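Local coordinates for protein arginyl-trna synthetase (Thermus thermophilus, PDB 1IQ0) that probably catalyses the ATP-dependent attachment of L-arginine to its cognate tRNA, as a monomeric class I aminoacyl-tRNA synthetase, at residues 108-113 with 232-237; 322-325 with 331-334. All coordinates share one frame; numbering follows the deposited sequence.

In the fold
Contacts 1 and 2 follow one another along the chain and meet in the mixed beta-sheet of the class I catalytic domain, their centres about 13 Å apart. In contact 1, segment 108-113, in the loop after strand 104-108, ends on Val112 and Asn113, the first two residues of the 'HIGH' region, and meets the chain leading into strand 236-239. Contact 2 is the hairpin of strands 320-323 and 333-335, next to that strand. Two probable backbone hydrogen bonds join them: Leu237 N to Arg333 O at 2.8 Å and Arg333 N to Asp235 O at 3.0 Å. Leu332 CD1 also packs 3.6 Å from Tyr234 O. Contact 1 thus borders the predicted ATP-binding signature, and contact 2 lies farther out in the same sheet.

Contact 1: residues 108-113 with 232-237; sequences EHTSVN and ARYDLL
Thr110 OG1 and Tyr234 OH share a 2.7 Å hydrogen bond in which either may be the donor, the threonine oxygen lying at the edge of the phenol ring, near its plane. The same OG1 is 2.8 Å from His109 ND1, again a hydrogen bond of undecided direction, and it lies in the plane of the imidazole. One hydroxyl therefore ties both rings together. Beside this chain of bonds, His109 CE1 packs 3.5 Å from Tyr234 CE2, the ring planes inclined at 54° and the centroids 5.3 Å apart. On the other nitrogen, His109 NE2 hydrogen-bonds a water at 2.9 Å, which also lies doubtfully close to Arg233 O. Both imidazole nitrogens are thus engaged, which should fix the ring's rotation. With chi1 at 67°, His109 CG sits between its backbone N and carbonyl carbon, and the ring reaches across to the tyrosine.

Farther out, Met227 of helix 213-229 touches Thr110 and Tyr234, while Asn125 of helix 120-138 and Val145 of strand 141-149 touch His109. Arg233 turns its guanidinium to Asp130 in a salt bridge. The contact joins the loop running into the 'HIGH' region to the chain leading into strand 236-239 of the Rossmann-type catalytic domain.

Contact 2: residues 322-325 with 331-334; sequences RPYE and GLRT
Arg322 and Thr334 form an antiparallel hydrogen-bonded pair, with Thr334 N donating to Arg322 O at 2.9 Å, almost in line with the carbonyl (C=O...N 172°), and Arg322 N donating to Thr334 O at 3.1 Å. The next pair, Pro323 with Arg333, is non-hydrogen-bonded, its CA atoms 4.5 Å apart; proline has no N-H, and a pair of this kind needs none towards Arg333. One more backbone hydrogen bond follows, where Tyr324 N reaches Leu332 O at 3.0 Å from a position tilted 25° out of the carbonyl plane.

Tyr324 and Thr334 lead the side-chain packing. The tyrosine CG is anti to the backbone N (chi1 179°), which sets the ring between two partners: CD2 meets Leu332 CD2 at 3.7 Å, the two side chains running alongside each other in the same direction, while CB and CD1 each lie 3.8 Å from Thr334 CG2. The threonine slants across the tyrosine, and its methyl also packs against Arg322 O. On Arg333, CB lies 3.6 Å from that same carbonyl oxygen. The Tyr324 hydroxyl is hydrogen-bonded to Asn217 on helix 213-229. With an alanine here, Leu332 and Thr334 would probably lose the ring that they pack on, and Asn217 its hydroxyl partner.

Leu220, Leu221 and Met224 of the helix touch the ring, and Met224 also touches Leu332. The hairpin extends the sheet beside strand 236-239, whose Leu237 contacts Tyr324, Leu332 and Thr334, while helix 213-229 packs on Tyr324 and Leu332.

Contact 1: residues 108-113 with 232-237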
loop_
_atom_site.group_PDB
_atom_site.type_symbol
_atom_site.label_atom_id
_atom_site.label_comp_id
_atom_site.label_asym_id
_atom_site.label_seq_id
_atom_site.Cartn_x
_atom_site.Cartn_y
_atom_site.Cartn_z
ATOM N N GLU A 108 1.410 8.947 -3.686
ATOM C CA GLU A 108 2.500 9.007 -4.652
ATOM C C GLU A 108 3.434 7.831 -4.419
ATOM O O GLU A 108 3.907 7.608 -3.305
ATOM C CB GLU A 108 3.317 10.303 -4.533
ATOM C CG GLU A 108 4.545 10.273 -5.470
ATOM C CD GLU A 108 5.496 11.453 -5.289
ATOM O OE1 GLU A 108 6.720 11.229 -5.334
ATOM O OE2 GLU A 108 5.032 12.599 -5.118
ATOM N N HIS A 109 3.687 7.069 -5.469
ATOM C CA HIS A 109 4.594 5.940 -5.363
ATOM C C HIS A 109 5.254 5.684 -6.710
ATOM O O HIS A 109 4.867 6.294 -7.713
ATOM C CB HIS A 109 3.863 4.700 -4.817
ATOM C CG HIS A 109 2.829 4.123 -5.733
ATOM N ND1 HIS A 109 3.150 3.517 -6.929
ATOM C CD2 HIS A 109 1.493 3.951 -5.571
ATOM C CE1 HIS A 109 2.061 2.990 -7.459
ATOM N NE2 HIS A 109 1.042 3.237 -6.657
ATOM N N THR A 110 6.253 4.803 -6.713
ATOM C CA THR A 110 7.041 4.468 -7.897
ATOM C C THR A 110 7.979 5.667 -8.082
ATOM O O THR A 110 9.000 5.754 -7.402
ATOM C CB THR A 110 6.151 4.246 -9.144
ATOM O OG1 THR A 110 5.132 3.285 -8.838
ATOM C CG2 THR A 110 6.990 3.700 -10.314
ATOM N N SER A 111 7.633 6.598 -8.968
ATOM C CA SER A 111 8.450 7.798 -9.163
ATOM C C SER A 111 9.946 7.532 -9.233
ATOM O O SER A 111 10.711 8.102 -8.462
ATOM C CB SER A 111 8.201 8.785 -8.017
ATOM O OG SER A 111 6.837 9.143 -7.935
ATOM N N VAL A 112 10.373 6.685 -10.154
ATOM C CA VAL A 112 11.794 6.378 -10.266
ATOM C C VAL A 112 12.433 7.227 -11.351
ATOM O O VAL A 112 11.742 7.732 -12.239
ATOM C CB VAL A 112 12.019 4.889 -10.626
ATOM C CG1 VAL A 112 11.372 3.994 -9.572
ATOM C CG2 VAL A 112 11.431 4.592 -11.994
ATOM N N ASN A 113 13.750 7.400 -11.271
ATOM C CA ASN A 113 14.444 8.161 -12.291
ATOM C C ASN A 113 14.161 7.474 -13.620
ATOM O O ASN A 113 14.325 6.260 -13.748
ATOM C CB ASN A 113 15.947 8.195 -12.008
ATOM C CG ASN A 113 16.301 9.163 -10.896
ATOM O OD1 ASN A 113 15.789 10.276 -10.852
ATOM N ND2 ASN A 113 17.185 8.746 -9.999
ATOM N N ALA A 232 0.161 -2.563 -11.009
ATOM C CA ALA A 232 0.070 -1.285 -10.298
ATOM C C ALA A 232 -0.842 -0.363 -11.111
ATOM O O ALA A 232 -0.892 -0.468 -12.337
ATOM C CB ALA A 232 1.456 -0.664 -10.168
ATOM N N ARG A 233 -1.558 0.536 -10.442
ATOM C CA ARG A 233 -2.461 1.452 -11.146
ATOM C C ARG A 233 -2.037 2.912 -10.958
ATOM O O ARG A 233 -1.536 3.280 -9.902
ATOM C CB ARG A 233 -3.900 1.283 -10.639
ATOM C CG ARG A 233 -4.282 -0.144 -10.253
ATOM C CD ARG A 233 -5.761 -0.273 -9.863
ATOM N NE ARG A 233 -6.240 0.816 -9.009
ATOM C CZ ARG A 233 -5.655 1.214 -7.881
ATOM N NH1 ARG A 233 -4.553 0.615 -7.453
ATOM N NH2 ARG A 233 -6.168 2.221 -7.182
ATOM N N TYR A 234 -2.239 3.741 -11.980
ATOM C CA TYR A 234 -1.878 5.155 -11.887
ATOM C C TYR A 234 -2.938 6.057 -12.489
ATOM O O TYR A 234 -3.530 5.733 -13.521
ATOM C CB TYR A 234 -0.551 5.444 -12.603
ATOM C CG TYR A 234 0.607 4.595 -12.145
ATOM C CD1 TYR A 234 0.843 3.345 -12.715
ATOM C CD2 TYR A 234 1.456 5.027 -11.123
ATOM C CE1 TYR A 234 1.895 2.545 -12.284
ATOM C CE2 TYR A 234 2.509 4.231 -10.677
ATOM C CZ TYR A 234 2.720 2.991 -11.265
ATOM O OH TYR A 234 3.738 2.188 -10.823
ATOM N N ASP A 235 -3.170 7.198 -11.850
ATOM C CA ASP A 235 -4.136 8.161 -12.361
ATOM C C ASP A 235 -3.423 9.357 -12.995
ATOM O O ASP A 235 -3.811 9.836 -14.062
ATOM C CB ASP A 235 -5.036 8.672 -11.238
ATOM C CG ASP A 235 -5.878 7.579 -10.626
ATOM O OD1 ASP A 235 -5.585 7.174 -9.481
ATOM O OD2 ASP A 235 -6.830 7.124 -11.300
ATOM N N LEU A 236 -2.372 9.831 -12.334
ATOM C CA LEU A 236 -1.656 11.003 -12.815
ATOM C C LEU A 236 -0.149 10.847 -12.933
ATOM O O LEU A 236 0.487 10.102 -12.191
ATOM C CB LEU A 236 -1.918 12.182 -11.880
ATOM C CG LEU A 236 -3.357 12.572 -11.550
ATOM C CD1 LEU A 236 -3.380 13.333 -10.227
ATOM C CD2 LEU A 236 -3.939 13.409 -12.685
ATOM N N LEU A 237 0.408 11.591 -13.871
ATOM C CA LEU A 237 1.841 11.644 -14.091
ATOM C C LEU A 237 2.145 13.128 -13.959
ATOM O O LEU A 237 1.422 13.948 -14.504
ATOM C CB LEU A 237 2.189 11.192 -15.509
ATOM C CG LEU A 237 2.907 9.864 -15.756
ATOM C CD1 LEU A 237 2.269 8.732 -14.993
ATOM C CD2 LEU A 237 2.899 9.596 -17.255
HETATM O O HOH W 1 -1.474 2.245 -7.606
#

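Contact 2: residues 322-325 with 331-334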
loop_
_atom_site.group_PDB
_atom_site.type_symbol
_atom_site.label_atom_id
_atom_site.label_comp_id
_atom_site.label_asym_id
_atom_site.label_seq_id
_atom_site.Cartn_x
_atom_site.Cartn_y
_atom_site.Cartn_z
ATOM N N ARG A 322 -3.544 16.484 -19.576
ATOM C CA ARG A 322 -4.145 15.964 -20.801
ATOM C C ARG A 322 -3.944 14.447 -20.784
ATOM O O ARG A 322 -3.238 13.921 -19.921
ATOM C CB ARG A 322 -3.461 16.571 -22.037
ATOM C CG ARG A 322 -1.999 16.183 -22.175
ATOM C CD ARG A 322 -1.288 16.949 -23.296
ATOM N NE ARG A 322 -1.802 16.615 -24.619
ATOM C CZ ARG A 322 -2.653 17.369 -25.305
ATOM N NH1 ARG A 322 -3.090 18.514 -24.796
ATOM N NH2 ARG A 322 -3.073 16.975 -26.501
ATOM N N PRO A 323 -4.568 13.721 -21.727
ATOM C CA PRO A 323 -4.407 12.263 -21.759
ATOM C C PRO A 323 -2.967 11.867 -22.078
ATOM O O PRO A 323 -2.315 12.494 -22.908
ATOM C CB PRO A 323 -5.377 11.826 -22.863
ATOM C CG PRO A 323 -6.440 12.893 -22.833
ATOM C CD PRO A 323 -5.608 14.154 -22.680
ATOM N N TYR A 324 -2.474 10.829 -21.413
ATOM C CA TYR A 324 -1.117 10.361 -21.655
ATOM C C TYR A 324 -1.173 9.180 -22.607
ATOM O O TYR A 324 -1.769 8.149 -22.291
ATOM C CB TYR A 324 -0.448 9.925 -20.352
ATOM C CG TYR A 324 0.961 9.404 -20.545
ATOM C CD1 TYR A 324 1.972 10.234 -21.034
ATOM C CD2 TYR A 324 1.284 8.078 -20.240
ATOM C CE1 TYR A 324 3.269 9.761 -21.210
ATOM C CE2 TYR A 324 2.572 7.593 -20.415
ATOM C CZ TYR A 324 3.562 8.440 -20.900
ATOM O OH TYR A 324 4.846 7.966 -21.064
ATOM N N GLU A 325 -0.550 9.338 -23.771
ATOM C CA GLU A 325 -0.527 8.287 -24.770
ATOM C C GLU A 325 0.352 7.134 -24.286
ATOM O O GLU A 325 1.552 7.300 -24.078
ATOM C CB GLU A 325 0.003 8.833 -26.099
ATOM C CG GLU A 325 -0.010 7.813 -27.227
ATOM C CD GLU A 325 0.490 8.380 -28.544
ATOM O OE1 GLU A 325 1.658 8.818 -28.607
ATOM O OE2 GLU A 325 -0.288 8.385 -29.522
ATOM N N GLY A 331 -7.009 5.497 -18.966
ATOM C CA GLY A 331 -7.384 6.712 -18.263
ATOM C C GLY A 331 -6.276 7.526 -17.622
ATOM O O GLY A 331 -6.554 8.491 -16.919
ATOM N N LEU A 332 -5.022 7.161 -17.859
ATOM C CA LEU A 332 -3.911 7.895 -17.262
ATOM C C LEU A 332 -3.760 9.306 -17.847
ATOM O O LEU A 332 -3.809 9.490 -19.062
ATOM C CB LEU A 332 -2.614 7.101 -17.443
ATOM C CG LEU A 332 -1.313 7.687 -16.887
ATOM C CD1 LEU A 332 -1.462 7.997 -15.402
ATOM C CD2 LEU A 332 -0.180 6.685 -17.119
ATOM N N ARG A 333 -3.592 10.298 -16.973
ATOM C CA ARG A 333 -3.421 11.685 -17.405
ATOM C C ARG A 333 -2.046 12.205 -16.974
ATOM O O ARG A 333 -1.546 11.871 -15.896
ATOM C CB ARG A 333 -4.524 12.584 -16.825
ATOM C CG ARG A 333 -5.896 12.470 -17.507
ATOM C CD ARG A 333 -6.967 13.307 -16.775
ATOM N NE ARG A 333 -6.854 14.758 -16.965
ATOM C CZ ARG A 333 -6.771 15.656 -15.974
ATOM N NH1 ARG A 333 -6.774 15.276 -14.695
ATOM N NH2 ARG A 333 -6.719 16.956 -16.256
ATOM N N THR A 334 -1.441 13.034 -17.816
ATOM C CA THR A 334 -0.119 13.572 -17.531
ATOM C C THR A 334 -0.099 15.091 -17.537
ATOM O O THR A 334 -0.903 15.729 -18.216
ATOM C CB THR A 334 0.907 13.103 -18.600
ATOM O OG1 THR A 334 2.206 13.627 -18.294
ATOM C CG2 THR A 334 0.502 13.610 -19.987
#